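Local coordinates for PvdO (PDB 5HHA), which binds calcium and probably takes part in periplasmic chromophore maturation, being related to formylglycine-generating enzymes, at residues M213-Y218 against I249-W254. Numbering follows the deposited sequence.
Sequences MHGNVY and IRGNDW
Ile249 lays its CD1 methyl 3.6 Å from CD1 of Tyr218, crossing the tyrosine at about a right angle, where strands 218-221 and 247-251 pair antiparallel in the mixed sheet of this sulfatase-modifying-factor (FGE-type) fold. CG1 of Ile249 sits between its backbone N and carbonyl carbon (chi1 57°), which sets CG1 beside Tyr218 CD1 as well. At Arg250 the backbone does the touching: its O accepts a CA-H...O contact from Tyr218 CA at 3.2 Å. The guanidinium makes salt bridges with Glu154 and Glu158 of helix 154-162. Gly251 has its backbone against Tyr218 and brings its O over one face of the tyrosine ring, 3.2 Å from CE1. Asn252 carries on over that same face, with its CA 4.0 Å from the ring centroid in a CH-pi contact. Its amide stands nearly perpendicular to the ring, 88° between planes, and OD1 takes a bond from a water that in turn accepts one from Tyr218 OH. That hydroxyl is also bonded to Asn267, while Asn252 ND2 goes to Ser261 and Pro257 O. A second water accepts from Asn252 N and lies within bonding distance of Gly215 O (2.9 Å) and Val217 O (2.8 Å), though more acceptors are in reach than it has protons; it links the loop before strand 218-221 to the chain at Asn252. Asp253 comes at the ring's edge, in plane, with OD2 3.3 Å from Tyr218 CD2; OD1 accepts a hydrogen bond from Gly255 N. Beyond it the chain runs toward the calcium region: the Asn216 side chain lies beside that of the ligand Asn186, and Trp254 approaches the ion. Here Trp254 N donates to Asn216 O at 2.9 Å, bent to 139° and arriving from above the carbonyl plane.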
loop_
_atom_site.group_PDB
_atom_site.type_symbol
_atom_site.label_atom_id
_atom_site.label_comp_id
_atom_site.label_asym_id
_atom_site.label_seq_id
_atom_site.Cartn_x
_atom_site.Cartn_y
_atom_site.Cartn_z
ATOM N N MET A 213 -6.874 0.293 -1.898
ATOM C CA MET A 213 -6.338 0.645 -0.596
ATOM C C MET A 213 -6.887 -0.240 0.526
ATOM O O MET A 213 -6.374 -0.201 1.643
ATOM C CB MET A 213 -6.599 2.115 -0.293
ATOM C CG MET A 213 -5.602 3.057 -0.964
ATOM S SD MET A 213 -4.020 3.022 -0.091
ATOM C CE MET A 213 -3.174 4.397 -0.818
ATOM N N HIS A 214 -7.920 -1.030 0.260
ATOM C CA HIS A 214 -8.580 -1.835 1.293
ATOM C C HIS A 214 -8.534 -3.316 1.054
ATOM O O HIS A 214 -9.233 -4.080 1.707
ATOM C CB HIS A 214 -9.982 -1.294 1.552
ATOM C CG HIS A 214 -9.943 0.165 1.870
ATOM N ND1 HIS A 214 -9.857 0.710 3.137
ATOM C CD2 HIS A 214 -9.858 1.193 1.016
ATOM C CE1 HIS A 214 -9.732 2.026 3.033
ATOM N NE2 HIS A 214 -9.754 2.337 1.747
ATOM N N GLY A 215 -7.672 -3.753 0.141
ATOM C CA GLY A 215 -7.472 -5.179 -0.050
ATOM C C GLY A 215 -6.350 -5.466 -1.033
ATOM O O GLY A 215 -5.494 -4.612 -1.330
ATOM N N ASN A 216 -6.374 -6.689 -1.538
ATOM C CA ASN A 216 -5.449 -7.189 -2.550
ATOM C C ASN A 216 -4.127 -7.624 -1.915
ATOM O O ASN A 216 -3.888 -8.821 -1.761
ATOM C CB ASN A 216 -5.314 -6.244 -3.758
ATOM C CG ASN A 216 -5.241 -6.997 -5.078
ATOM O OD1 ASN A 216 -5.416 -8.205 -5.115
ATOM N ND2 ASN A 216 -5.000 -6.268 -6.167
ATOM N N VAL A 217 -3.265 -6.673 -1.531
ATOM C CA VAL A 217 -2.033 -6.979 -0.827
ATOM C C VAL A 217 -1.763 -5.940 0.242
ATOM O O VAL A 217 -2.160 -4.780 0.118
ATOM C CB VAL A 217 -0.797 -6.997 -1.795
ATOM C CG1 VAL A 217 -0.869 -8.163 -2.752
ATOM C CG2 VAL A 217 -0.651 -5.718 -2.586
ATOM N N TYR A 218 -1.063 -6.368 1.285
ATOM C CA TYR A 218 -0.370 -5.390 2.142
ATOM C C TYR A 218 0.676 -4.650 1.322
ATOM O O TYR A 218 1.063 -5.107 0.236
ATOM C CB TYR A 218 0.335 -6.121 3.287
ATOM C CG TYR A 218 -0.501 -6.285 4.538
ATOM C CD1 TYR A 218 -0.482 -5.302 5.518
ATOM C CD2 TYR A 218 -1.288 -7.410 4.753
ATOM C CE1 TYR A 218 -1.204 -5.432 6.689
ATOM C CE2 TYR A 218 -2.021 -7.548 5.936
ATOM C CZ TYR A 218 -1.978 -6.539 6.889
ATOM O OH TYR A 218 -2.659 -6.627 8.109
ATOM N N ILE A 249 3.840 -2.050 7.618
ATOM C CA ILE A 249 3.167 -2.363 6.363
ATOM C C ILE A 249 1.705 -1.941 6.520
ATOM O O ILE A 249 1.173 -1.846 7.639
ATOM C CB ILE A 249 3.303 -3.858 5.980
ATOM C CG1 ILE A 249 2.757 -4.751 7.081
ATOM C CG2 ILE A 249 4.754 -4.193 5.693
ATOM C CD1 ILE A 249 2.795 -6.263 6.750
ATOM N N ARG A 250 1.048 -1.656 5.408
ATOM C CA ARG A 250 -0.311 -1.127 5.430
ATOM C C ARG A 250 -1.214 -1.859 4.452
ATOM O O ARG A 250 -0.761 -2.511 3.507
ATOM C CB ARG A 250 -0.311 0.368 5.121
ATOM C CG ARG A 250 -0.021 1.223 6.374
ATOM C CD ARG A 250 -1.101 1.015 7.449
ATOM N NE ARG A 250 -1.034 2.005 8.521
ATOM C CZ ARG A 250 -1.945 2.937 8.745
ATOM N NH1 ARG A 250 -3.075 3.041 8.050
ATOM N NH2 ARG A 250 -1.752 3.741 9.763
ATOM N N GLY A 251 -2.512 -1.689 4.649
ATOM C CA GLY A 251 -3.527 -2.317 3.827
ATOM C C GLY A 251 -3.888 -3.680 4.370
ATOM O O GLY A 251 -3.847 -3.942 5.565
ATOM N N ASN A 252 -4.310 -4.558 3.467
ATOM C CA ASN A 252 -4.720 -5.906 3.856
ATOM C C ASN A 252 -4.636 -6.789 2.619
ATOM O O ASN A 252 -4.835 -6.303 1.509
ATOM C CB ASN A 252 -6.156 -5.868 4.397
ATOM C CG ASN A 252 -6.530 -7.110 5.157
ATOM O OD1 ASN A 252 -5.678 -7.785 5.728
ATOM N ND2 ASN A 252 -7.818 -7.377 5.225
ATOM N N ASP A 253 -4.373 -8.077 2.799
ATOM C CA ASP A 253 -4.187 -8.957 1.656
ATOM C C ASP A 253 -5.350 -9.899 1.388
ATOM O O ASP A 253 -6.269 -10.088 2.189
ATOM C CB ASP A 253 -2.879 -9.737 1.775
ATOM C CG ASP A 253 -2.886 -10.757 2.879
ATOM O OD1 ASP A 253 -3.334 -11.905 2.676
ATOM O OD2 ASP A 253 -2.385 -10.421 3.993
ATOM N N TRP A 254 -5.246 -10.490 0.208
ATOM C CA TRP A 254 -6.178 -11.456 -0.336
ATOM C C TRP A 254 -6.533 -12.596 0.595
ATOM O O TRP A 254 -7.597 -13.204 0.425
ATOM C CB TRP A 254 -5.604 -12.032 -1.634
ATOM C CG TRP A 254 -4.277 -12.691 -1.491
ATOM C CD1 TRP A 254 -3.050 -12.123 -1.690
ATOM C CD2 TRP A 254 -4.029 -14.054 -1.125
ATOM N NE1 TRP A 254 -2.068 -13.022 -1.470
ATOM C CE2 TRP A 254 -2.627 -14.230 -1.127
ATOM C CE3 TRP A 254 -4.848 -15.139 -0.791
ATOM C CZ2 TRP A 254 -2.023 -15.451 -0.813
ATOM C CZ3 TRP A 254 -4.246 -16.362 -0.486
ATOM C CH2 TRP A 254 -2.844 -16.504 -0.489
HETATM O O HOH W 1 -4.196 -3.037 0.739
HETATM O O HOH W 2 -4.512 -8.550 8.121
#